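Local coordinates for protein nicotinate phosphoribosyltransferase (Porphyromonas gingivalis, PDB 2IM5) that probably catalyses the ATP-assisted formation of nicotinate mononucleotide from nicotinate and phosphoribosyl pyrophosphate, the entry step of NAD synthesis from nicotinate, at residues G209-E214 with T246-T251; L272-G277 with I302-S307. All coordinates share one frame; numbering follows the deposited sequence.

Going along the chain from the N terminus, residues 209-214 follow strand 206-207 and lead into helix 213-223. Contact 1 closes when the chain, after 31 mostly helical residues, returns as strand 246-248. Only after that does contact 2 open, at strand 271-274, and it closes across helix 279-292 at strand 301-304. The two loops therefore lie in series. Strands 246-248 and 271-274 are neighbours in one parallel sheet, so the contacts meet side by side, their centres about 9 Å apart. Polar side chains join them: Asp250 OD2 lies 2.7 Å from Ser276 OG, and Thr210 OG1 lies 2.8 Å from Arg273 NH1, both probable hydrogen bonds.

Contact 1. Residues G209-E214 with T246-T251; sequences GTHPHE and TVLTDT
His213 lies across the end of Leu248, whose CD1 sits 3.5 Å from the centroid of the His213 ring and only 8° off its normal, a CH-pi contact over the middle of the face. The two side chains cross at about a right angle. At the edge of the same ring ND1 faces Thr251 OG1 at 3.4 Å in a weak hydrogen bond, nearly straight at 170°; either atom could be the donor. NE2 has a weak hydrogen bond to Asp275. The ring is thus held by one methyl over a face and by light polar contacts around its rim, and His213 is the predicted phosphohistidine of this enzyme, unmodified here.

His211 packs nearer the base of Leu248. Its CG stands between the backbone N and the carbonyl carbon (chi1 76°), which turns the ring back toward strand 246-248. ND1 then donates to Pro212 O at 2.9 Å with the acceptor in the ring plane, fixing the ring's rotation, while CE1 lies 3.6 Å from Leu248 CB and the Val247 CG2 methyl meets the ring edge. A water joins the backbones, taking the His211 N-H and donating to Thr246 O. Farther back, methyls CG2 of Thr210 and CG2 of Thr246 press together at 3.5 Å, tighter than usual; their hydroxyls turn to Arg273 and Ser271 respectively.

The loop between strand 206-207 and helix 213-223 is packed against strand 246-248, bringing the two outermost strands of the parallel sheet together, consistent with a barrel-like fold; strand 271-274 lies beside it and helix 12-24 touches Pro212.

Contact 2. Residues L272-G277 with I302-S307; sequences LRHDSG and IIFSDS
Arg273 and Ile303 lie side by side on neighbouring strands of a parallel beta-alpha-beta unit, strand 271-274, helix 279-292 and strand 301-304, in the TIM-barrel-related region of the chain. Both side chains leave on the same face of the sheet and point the same way, with Arg273 CB 3.4 Å from Ile303 CG2. The backbones are stitched in parallel register by Ile303 N to Leu272 O, His274 N to Ile303 O and Ser305 N to His274 O.

From there the arginine runs on extended, CG anti to the backbone N, until its guanidinium comes level with Ser305. Arg273 NE donates to Ser305 OG at 2.8 Å, the hydroxyl near the edge of the group but 17° out of its plane, and NH2 adds a weak hydrogen bond to the same oxygen.

The opposite face carries Leu272, Ile302, His274 and Phe304. His274 and Phe304 cross with their ring planes at 57°, an oblique pair in which His274 CD2 meets the edge of the phenylalanine at CD1, 3.6 Å away; Ile302 CG2 lies over one Phe304 face, toward its rim. Phe282 of helix 279-292 meets the histidine, while Phe328 of strand 325-330 meets Phe304.

Beyond the strand ends Asp306 CB and CG lean on the Asp275 carbonyl. The Arg273 grip on Ser305 is matched by a carboxylate: Ser305 OG donates to Asp275 OD1 at 2.8 Å, arriving on the anti side and 31° out of the carboxylate plane.

Contact 1. Residues G209-E214 with T246-T251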
ATOM      1  N   GLY A 209      -6.803   3.663  -4.153  1.00 25.51           N
ATOM      2  CA  GLY A 209      -5.465   3.106  -4.055  1.00 28.50           C
ATOM      3  C   GLY A 209      -4.708   3.166  -5.368  1.00 30.80           C
ATOM      4  O   GLY A 209      -5.269   3.518  -6.405  1.00 31.88           O
ATOM      5  N   THR A 210      -3.424   2.828  -5.329  1.00 31.22           N
ATOM      6  CA  THR A 210      -2.594   2.841  -6.531  1.00 31.06           C
ATOM      7  C   THR A 210      -1.825   1.532  -6.568  1.00 29.06           C
ATOM      8  O   THR A 210      -1.860   0.778  -5.606  1.00 29.37           O
ATOM      9  CB  THR A 210      -1.559   3.984  -6.485  1.00 32.46           C
ATOM     10  OG1 THR A 210      -0.607   3.722  -5.444  1.00 30.95           O
ATOM     11  CG2 THR A 210      -2.243   5.315  -6.214  1.00 31.55           C
ATOM     12  N   HIS A 211      -1.131   1.260  -7.668  1.00 27.57           N
ATOM     13  CA  HIS A 211      -0.342   0.036  -7.739  1.00 27.28           C
ATOM     14  C   HIS A 211       0.730   0.239  -6.660  1.00 25.03           C
ATOM     15  O   HIS A 211       1.065   1.373  -6.314  1.00 25.23           O
ATOM     16  CB  HIS A 211       0.293  -0.129  -9.124  1.00 27.01           C
ATOM     17  CG  HIS A 211       1.471   0.764  -9.363  1.00 30.39           C
ATOM     18  ND1 HIS A 211       2.676   0.597  -8.711  1.00 31.81           N
ATOM     19  CD2 HIS A 211       1.625   1.844 -10.164  1.00 30.74           C
ATOM     20  CE1 HIS A 211       3.519   1.538  -9.097  1.00 31.02           C
ATOM     21  NE2 HIS A 211       2.907   2.307  -9.978  1.00 32.27           N
ATOM     22  N   PRO A 212       1.274  -0.850  -6.109  1.00 23.93           N
ATOM     23  CA  PRO A 212       2.297  -0.736  -5.065  1.00 22.16           C
ATOM     24  C   PRO A 212       3.726  -0.828  -5.591  1.00 21.37           C
ATOM     25  O   PRO A 212       3.950  -1.081  -6.783  1.00 20.10           O
ATOM     26  CB  PRO A 212       1.964  -1.903  -4.163  1.00 22.97           C
ATOM     27  CG  PRO A 212       1.665  -2.977  -5.207  1.00 23.68           C
ATOM     28  CD  PRO A 212       0.812  -2.243  -6.238  1.00 23.57           C
ATOM     29  N   HIS A 213       4.683  -0.638  -4.680  1.00 18.89           N
ATOM     30  CA  HIS A 213       6.097  -0.720  -5.008  1.00 18.42           C
ATOM     31  C   HIS A 213       6.468  -2.134  -5.440  1.00 17.93           C
ATOM     32  O   HIS A 213       7.314  -2.302  -6.315  1.00 18.19           O
ATOM     33  CB  HIS A 213       6.964  -0.348  -3.800  1.00 20.36           C
ATOM     34  CG  HIS A 213       6.937   1.105  -3.447  1.00 20.82           C
ATOM     35  ND1 HIS A 213       7.491   2.080  -4.249  1.00 23.69           N
ATOM     36  CD2 HIS A 213       6.419   1.750  -2.376  1.00 22.28           C
ATOM     37  CE1 HIS A 213       7.315   3.263  -3.688  1.00 21.84           C
ATOM     38  NE2 HIS A 213       6.666   3.091  -2.552  1.00 23.64           N
ATOM     39  N   GLU A 214       5.843  -3.146  -4.830  1.00 17.42           N
ATOM     40  CA  GLU A 214       6.168  -4.538  -5.158  1.00 17.66           C
ATOM     41  C   GLU A 214       6.010  -4.843  -6.646  1.00 17.48           C
ATOM     42  O   GLU A 214       6.762  -5.646  -7.200  1.00 17.39           O
ATOM     43  CB  GLU A 214       5.321  -5.525  -4.332  1.00 17.22           C
ATOM     44  CG  GLU A 214       3.827  -5.464  -4.583  1.00 19.11           C
ATOM     45  CD  GLU A 214       3.056  -6.579  -3.876  1.00 20.90           C
ATOM     46  OE1 GLU A 214       3.092  -7.739  -4.348  1.00 21.77           O
ATOM     47  OE2 GLU A 214       2.414  -6.296  -2.844  1.00 21.53           O
ATOM     48  N   THR A 246      -2.400   5.749 -11.861  1.00 20.55           N
ATOM     49  CA  THR A 246      -1.490   6.496 -10.995  1.00 20.49           C
ATOM     50  C   THR A 246      -0.204   5.696 -10.919  1.00 20.48           C
ATOM     51  O   THR A 246      -0.242   4.471 -10.840  1.00 20.27           O
ATOM     52  CB  THR A 246      -2.045   6.651  -9.572  1.00 21.56           C
ATOM     53  OG1 THR A 246      -3.275   7.379  -9.620  1.00 21.99           O
ATOM     54  CG2 THR A 246      -1.059   7.406  -8.690  1.00 18.63           C
ATOM     55  N   VAL A 247       0.939   6.367 -10.958  1.00 20.45           N
ATOM     56  CA  VAL A 247       2.192   5.639 -10.892  1.00 20.28           C
ATOM     57  C   VAL A 247       3.142   6.131  -9.802  1.00 20.74           C
ATOM     58  O   VAL A 247       3.256   7.332  -9.550  1.00 20.17           O
ATOM     59  CB  VAL A 247       2.915   5.668 -12.262  1.00 21.88           C
ATOM     60  CG1 VAL A 247       3.261   7.097 -12.642  1.00 22.74           C
ATOM     61  CG2 VAL A 247       4.174   4.793 -12.210  1.00 23.10           C
ATOM     62  N   LEU A 248       3.793   5.175  -9.140  1.00 21.66           N
ATOM     63  CA  LEU A 248       4.774   5.448  -8.099  1.00 21.49           C
ATOM     64  C   LEU A 248       6.089   5.711  -8.812  1.00 21.81           C
ATOM     65  O   LEU A 248       6.453   4.979  -9.731  1.00 22.79           O
ATOM     66  CB  LEU A 248       4.927   4.239  -7.174  1.00 22.40           C
ATOM     67  CG  LEU A 248       4.041   4.220  -5.932  1.00 23.15           C
ATOM     68  CD1 LEU A 248       4.155   2.868  -5.244  1.00 24.86           C
ATOM     69  CD2 LEU A 248       4.464   5.342  -4.986  1.00 22.82           C
ATOM     70  N   THR A 249       6.815   6.734  -8.376  1.00 21.09           N
ATOM     71  CA  THR A 249       8.063   7.108  -9.028  1.00 19.80           C
ATOM     72  C   THR A 249       9.361   6.887  -8.258  1.00 19.08           C
ATOM     73  O   THR A 249      10.430   6.893  -8.856  1.00 19.66           O
ATOM     74  CB  THR A 249       8.033   8.601  -9.417  1.00 20.93           C
ATOM     75  OG1 THR A 249       8.089   9.401  -8.227  1.00 21.94           O
ATOM     76  CG2 THR A 249       6.749   8.935 -10.168  1.00 21.69           C
ATOM     77  N   ASP A 250       9.283   6.666  -6.951  1.00 18.63           N
ATOM     78  CA  ASP A 250      10.501   6.531  -6.145  1.00 18.63           C
ATOM     79  C   ASP A 250      11.126   5.149  -5.941  1.00 17.30           C
ATOM     80  O   ASP A 250      12.148   5.046  -5.255  1.00 17.54           O
ATOM     81  CB  ASP A 250      10.259   7.169  -4.771  1.00 19.18           C
ATOM     82  CG  ASP A 250       9.293   6.361  -3.914  1.00 22.58           C
ATOM     83  OD1 ASP A 250       8.433   5.660  -4.482  1.00 23.35           O
ATOM     84  OD2 ASP A 250       9.383   6.429  -2.667  1.00 24.62           O
ATOM     85  N   THR A 251      10.542   4.105  -6.527  1.00 15.60           N
ATOM     86  CA  THR A 251      11.072   2.755  -6.356  1.00 16.38           C
ATOM     87  C   THR A 251      12.582   2.713  -6.532  1.00 15.94           C
ATOM     88  O   THR A 251      13.294   2.184  -5.688  1.00 16.84           O
ATOM     89  CB  THR A 251      10.440   1.766  -7.342  1.00 17.30           C
ATOM     90  OG1 THR A 251       9.019   1.931  -7.328  1.00 18.29           O
ATOM     91  CG2 THR A 251      10.786   0.322  -6.942  1.00 16.86           C
TER
HETATM   92  O   HOH W   1      -1.823   2.732  -9.860  1.00 25.91           O

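Contact 2. Residues L272-G277 with I302-S307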
ATOM      1  N   LEU A 272       0.754  10.998 -10.544  1.00 21.01           N
ATOM      2  CA  LEU A 272       1.956  10.422  -9.969  1.00 21.69           C
ATOM      3  C   LEU A 272       1.711  10.338  -8.474  1.00 21.87           C
ATOM      4  O   LEU A 272       0.872  11.055  -7.932  1.00 22.21           O
ATOM      5  CB  LEU A 272       3.161  11.333 -10.213  1.00 20.09           C
ATOM      6  CG  LEU A 272       3.410  11.798 -11.646  1.00 21.67           C
ATOM      7  CD1 LEU A 272       4.534  12.837 -11.652  1.00 21.05           C
ATOM      8  CD2 LEU A 272       3.759  10.605 -12.534  1.00 21.07           C
ATOM      9  N   ARG A 273       2.433   9.456  -7.808  1.00 20.56           N
ATOM     10  CA  ARG A 273       2.279   9.351  -6.379  1.00 22.00           C
ATOM     11  C   ARG A 273       3.595   9.676  -5.683  1.00 21.54           C
ATOM     12  O   ARG A 273       4.632   9.112  -6.013  1.00 21.02           O
ATOM     13  CB  ARG A 273       1.816   7.951  -5.985  1.00 23.06           C
ATOM     14  CG  ARG A 273       1.700   7.789  -4.496  1.00 24.82           C
ATOM     15  CD  ARG A 273       1.038   6.487  -4.127  1.00 28.83           C
ATOM     16  NE  ARG A 273       1.205   6.224  -2.707  1.00 32.35           N
ATOM     17  CZ  ARG A 273       0.802   5.113  -2.105  1.00 34.62           C
ATOM     18  NH1 ARG A 273       0.201   4.161  -2.807  1.00 35.43           N
ATOM     19  NH2 ARG A 273       1.021   4.950  -0.805  1.00 35.68           N
ATOM     20  N   HIS A 274       3.539  10.603  -4.733  1.00 22.90           N
ATOM     21  CA  HIS A 274       4.706  11.006  -3.953  1.00 22.67           C
ATOM     22  C   HIS A 274       4.648  10.204  -2.666  1.00 24.13           C
ATOM     23  O   HIS A 274       3.670  10.292  -1.931  1.00 24.73           O
ATOM     24  CB  HIS A 274       4.642  12.495  -3.617  1.00 22.27           C
ATOM     25  CG  HIS A 274       5.566  12.900  -2.509  1.00 22.19           C
ATOM     26  ND1 HIS A 274       6.929  13.024  -2.681  1.00 19.82           N
ATOM     27  CD2 HIS A 274       5.328  13.148  -1.199  1.00 21.71           C
ATOM     28  CE1 HIS A 274       7.491  13.327  -1.525  1.00 22.38           C
ATOM     29  NE2 HIS A 274       6.541  13.408  -0.608  1.00 23.62           N
ATOM     30  N   ASP A 275       5.692   9.437  -2.373  1.00 26.04           N
ATOM     31  CA  ASP A 275       5.671   8.616  -1.171  1.00 27.16           C
ATOM     32  C   ASP A 275       6.933   8.676  -0.312  1.00 26.72           C
ATOM     33  O   ASP A 275       7.057   7.942   0.667  1.00 25.33           O
ATOM     34  CB  ASP A 275       5.368   7.166  -1.552  1.00 29.94           C
ATOM     35  CG  ASP A 275       4.915   6.338  -0.369  1.00 32.54           C
ATOM     36  OD1 ASP A 275       3.956   6.761   0.320  1.00 34.25           O
ATOM     37  OD2 ASP A 275       5.511   5.265  -0.131  1.00 34.09           O
ATOM     38  N   SER A 276       7.874   9.536  -0.680  1.00 25.97           N
ATOM     39  CA  SER A 276       9.097   9.691   0.100  1.00 26.04           C
ATOM     40  C   SER A 276       9.841  10.945  -0.322  1.00 25.05           C
ATOM     41  O   SER A 276       9.675  11.425  -1.443  1.00 24.76           O
ATOM     42  CB  SER A 276      10.009   8.461  -0.042  1.00 28.00           C
ATOM     43  OG  SER A 276      10.655   8.425  -1.300  1.00 27.78           O
ATOM     44  N   GLY A 277      10.650  11.485   0.582  1.00 23.77           N
ATOM     45  CA  GLY A 277      11.399  12.685   0.267  1.00 23.89           C
ATOM     46  C   GLY A 277      10.574  13.945   0.442  1.00 24.59           C
ATOM     47  O   GLY A 277       9.379  13.893   0.748  1.00 24.34           O
ATOM     48  N   ILE A 302      -1.179  14.787  -8.319  1.00 25.44           N
ATOM     49  CA  ILE A 302      -0.153  14.133  -7.532  1.00 23.06           C
ATOM     50  C   ILE A 302      -0.849  13.702  -6.254  1.00 22.38           C
ATOM     51  O   ILE A 302      -1.505  14.513  -5.594  1.00 20.61           O
ATOM     52  CB  ILE A 302       1.007  15.051  -7.129  1.00 22.98           C
ATOM     53  CG1 ILE A 302       1.842  15.424  -8.347  1.00 23.22           C
ATOM     54  CG2 ILE A 302       1.886  14.326  -6.098  1.00 21.47           C
ATOM     55  CD1 ILE A 302       2.986  16.372  -8.022  1.00 24.96           C
ATOM     56  N   ILE A 303      -0.736  12.419  -5.933  1.00 19.44           N
ATOM     57  CA  ILE A 303      -1.320  11.901  -4.718  1.00 21.24           C
ATOM     58  C   ILE A 303      -0.153  11.782  -3.739  1.00 20.23           C
ATOM     59  O   ILE A 303       0.792  11.030  -3.975  1.00 19.72           O
ATOM     60  CB  ILE A 303      -2.008  10.514  -4.959  1.00 22.96           C
ATOM     61  CG1 ILE A 303      -2.326   9.843  -3.626  1.00 25.81           C
ATOM     62  CG2 ILE A 303      -1.140   9.627  -5.810  1.00 23.48           C
ATOM     63  CD1 ILE A 303      -3.460  10.477  -2.886  1.00 29.17           C
ATOM     64  N   PHE A 304      -0.216  12.562  -2.662  1.00 18.57           N
ATOM     65  CA  PHE A 304       0.824  12.576  -1.635  1.00 19.08           C
ATOM     66  C   PHE A 304       0.404  11.626  -0.521  1.00 18.61           C
ATOM     67  O   PHE A 304      -0.722  11.698  -0.031  1.00 20.16           O
ATOM     68  CB  PHE A 304       0.977  13.996  -1.080  1.00 16.08           C
ATOM     69  CG  PHE A 304       1.381  15.016  -2.117  1.00 16.90           C
ATOM     70  CD1 PHE A 304       2.721  15.295  -2.353  1.00 15.69           C
ATOM     71  CD2 PHE A 304       0.411  15.708  -2.851  1.00 16.02           C
ATOM     72  CE1 PHE A 304       3.095  16.242  -3.297  1.00 15.21           C
ATOM     73  CE2 PHE A 304       0.776  16.659  -3.798  1.00 15.16           C
ATOM     74  CZ  PHE A 304       2.118  16.929  -4.022  1.00 15.09           C
ATOM     75  N   SER A 305       1.303  10.745  -0.106  1.00 18.78           N
ATOM     76  CA  SER A 305       0.957   9.776   0.930  1.00 20.34           C
ATOM     77  C   SER A 305       2.079   9.461   1.914  1.00 21.88           C
ATOM     78  O   SER A 305       2.043   8.428   2.588  1.00 21.69           O
ATOM     79  CB  SER A 305       0.511   8.473   0.272  1.00 19.06           C
ATOM     80  OG  SER A 305       1.570   7.937  -0.507  1.00 19.68           O
ATOM     81  N   ASP A 306       3.070  10.338   2.005  1.00 22.57           N
ATOM     82  CA  ASP A 306       4.184  10.099   2.915  1.00 25.46           C
ATOM     83  C   ASP A 306       3.963  10.591   4.353  1.00 25.97           C
ATOM     84  O   ASP A 306       4.194  11.764   4.661  1.00 25.39           O
ATOM     85  CB  ASP A 306       5.455  10.722   2.341  1.00 27.09           C
ATOM     86  CG  ASP A 306       6.672  10.459   3.205  1.00 31.30           C
ATOM     87  OD1 ASP A 306       6.726   9.387   3.845  1.00 32.31           O
ATOM     88  OD2 ASP A 306       7.579  11.319   3.236  1.00 34.62           O
ATOM     89  N   SER A 307       3.521   9.683   5.224  1.00 25.70           N
ATOM     90  CA  SER A 307       3.271   9.994   6.636  1.00 27.86           C
ATOM     91  C   SER A 307       2.615  11.352   6.829  1.00 27.55           C
ATOM     92  O   SER A 307       3.153  12.212   7.523  1.00 27.84           O
ATOM     93  CB  SER A 307       4.584   9.974   7.421  1.00 28.34           C
ATOM     94  OG  SER A 307       5.209   8.711   7.313  1.00 30.74           O
TER